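Local coordinates for transcriptional regulator (Methanobacterium thermoautotrophicum, PDB 3BPV), which probably binds DNA as a dimeric winged-helix repressor of the MarR family, controlling transcription, at residues 32-36 / 96-100. Sequence-based numbering, arbitrary orientation.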
loop_
_atom_site.group_PDB
_atom_site.type_symbol
_atom_site.label_atom_id
_atom_site.label_comp_id
_atom_site.label_asym_id
_atom_site.label_seq_id
_atom_site.Cartn_x
_atom_site.Cartn_y
_atom_site.Cartn_z
ATOM N N VAL A 32 8.378 1.881 -8.173
ATOM C CA VAL A 32 9.307 0.778 -7.990
ATOM C C VAL A 32 8.563 -0.553 -8.068
ATOM O O VAL A 32 9.036 -1.497 -8.699
ATOM C CB VAL A 32 10.038 0.882 -6.631
ATOM C CG1 VAL A 32 10.761 -0.426 -6.314
ATOM C CG2 VAL A 32 11.036 2.023 -6.675
ATOM N N ALA A 33 7.400 -0.635 -7.437
ATOM C CA ALA A 33 6.628 -1.872 -7.456
ATOM C C ALA A 33 6.284 -2.255 -8.887
ATOM O O ALA A 33 6.443 -3.413 -9.274
ATOM C CB ALA A 33 5.353 -1.707 -6.634
ATOM N N CYS A 34 5.815 -1.288 -9.672
ATOM C CA CYS A 34 5.467 -1.554 -11.065
ATOM C C CYS A 34 6.705 -1.963 -11.862
ATOM O O CYS A 34 6.671 -2.912 -12.648
ATOM C CB CYS A 34 4.844 -0.316 -11.713
ATOM S SG CYS A 34 3.136 -0.015 -11.220
ATOM N N LEU A 35 7.802 -1.247 -11.663
ATOM C CA LEU A 35 9.029 -1.542 -12.383
ATOM C C LEU A 35 9.505 -2.966 -12.105
ATOM O O LEU A 35 9.841 -3.704 -13.034
ATOM C CB LEU A 35 10.119 -0.543 -11.992
ATOM C CG LEU A 35 11.407 -0.606 -12.814
ATOM C CD1 LEU A 35 11.109 -0.288 -14.264
ATOM C CD2 LEU A 35 12.406 0.398 -12.260
ATOM N N LEU A 36 9.527 -3.367 -10.839
ATOM C CA LEU A 36 9.985 -4.712 -10.503
ATOM C C LEU A 36 9.051 -5.774 -11.055
ATOM O O LEU A 36 9.502 -6.842 -11.479
ATOM C CB LEU A 36 10.133 -4.877 -8.988
ATOM C CG LEU A 36 11.218 -4.006 -8.342
ATOM C CD1 LEU A 36 11.247 -4.251 -6.840
ATOM C CD2 LEU A 36 12.576 -4.332 -8.969
ATOM N N ILE A 96 18.959 0.285 -13.175
ATOM C CA ILE A 96 18.762 0.904 -11.865
ATOM C C ILE A 96 18.214 -0.087 -10.846
ATOM O O ILE A 96 18.049 0.254 -9.677
ATOM C CB ILE A 96 17.797 2.118 -11.917
ATOM C CG1 ILE A 96 16.409 1.676 -12.388
ATOM C CG2 ILE A 96 18.371 3.204 -12.811
ATOM C CD1 ILE A 96 15.348 2.760 -12.273
ATOM N N ILE A 97 17.929 -1.312 -11.282
ATOM C CA ILE A 97 17.400 -2.334 -10.378
ATOM C C ILE A 97 18.357 -2.624 -9.218
ATOM O O ILE A 97 17.925 -2.786 -8.075
ATOM C CB ILE A 97 17.103 -3.661 -11.126
ATOM C CG1 ILE A 97 16.097 -3.410 -12.251
ATOM C CG2 ILE A 97 16.556 -4.702 -10.151
ATOM C CD1 ILE A 97 14.771 -2.852 -11.786
ATOM N N PRO A 98 19.670 -2.724 -9.494
ATOM C CA PRO A 98 20.596 -2.992 -8.392
ATOM C C PRO A 98 20.518 -1.904 -7.328
ATOM O O PRO A 98 20.608 -2.190 -6.134
ATOM C CB PRO A 98 21.954 -3.035 -9.085
ATOM C CG PRO A 98 21.609 -3.630 -10.411
ATOM C CD PRO A 98 20.350 -2.869 -10.794
ATOM N N LEU A 99 20.354 -0.659 -7.771
ATOM C CA LEU A 99 20.246 0.471 -6.857
ATOM C C LEU A 99 18.999 0.300 -6.001
ATOM O O LEU A 99 19.018 0.542 -4.794
ATOM C CB LEU A 99 20.146 1.784 -7.637
ATOM C CG LEU A 99 21.354 2.246 -8.454
ATOM C CD1 LEU A 99 20.940 3.384 -9.368
ATOM C CD2 LEU A 99 22.470 2.685 -7.522
ATOM N N ILE A 100 17.911 -0.112 -6.641
ATOM C CA ILE A 100 16.650 -0.326 -5.948
ATOM C C ILE A 100 16.792 -1.431 -4.910
ATOM O O ILE A 100 16.362 -1.284 -3.768
ATOM C CB ILE A 100 15.538 -0.702 -6.946
ATOM C CG1 ILE A 100 15.180 0.519 -7.796
ATOM C CG2 ILE A 100 14.315 -1.221 -6.206
ATOM C CD1 ILE A 100 14.164 0.232 -8.888
#
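Ile100 offers two of its methyl groups to helix 29-40, and each finds a different partner. Its CG2 meets Val32 CG1 tip to tip at 3.6 Å, while its CD1 reaches Leu35 CD2 at 3.8 Å. The division of labour follows from the branching at CB: CG2 lies anti to the backbone N, whereas CG1 lies anti to the carbonyl carbon (chi1 -70°) and continues extended to CD1 (chi2 176°), which lets one side chain meet residues three apart on the facing helix.

Leu35 answers chiefly with one methyl, CD2. Its CG stands anti to its own N (chi1 -172°), which sends CD2 in among three isoleucine delta carbons: besides that of Ile100, Ile96 CD1 lies at 3.8 Å, its chain crossing that of Leu35 at about a right angle, and Ile97 CD1 comes in at 4.0 Å. Leu36 adds a second branch to the contact. Its CD2 lies 3.9 Å from Ile97 CD1, the two side chains sliding past each other in opposite directions, and its CD1 brushes Ile100 CG2 more distantly at 4.4 Å.

Leu22 packs on both Val32 and Ile100, and Leu27 and Phe72 adjoin Ile96, extending the apolar layer. On another face of helix 29-40, Cys34 packs against helices 46-53 and 57-69 of the winged helix-turn-helix. Helix 29-40 thus joins those two helices to helix 97-111, which follows the wing strands and, as in MarR relatives, leads from the DNA-binding lobe back toward the dimer interface. With no hydrogen bond or charge pair between the segments, the junction depends on methyl-to-methyl fit and the burial of apolar surface, with nothing directional between the segments to fix it.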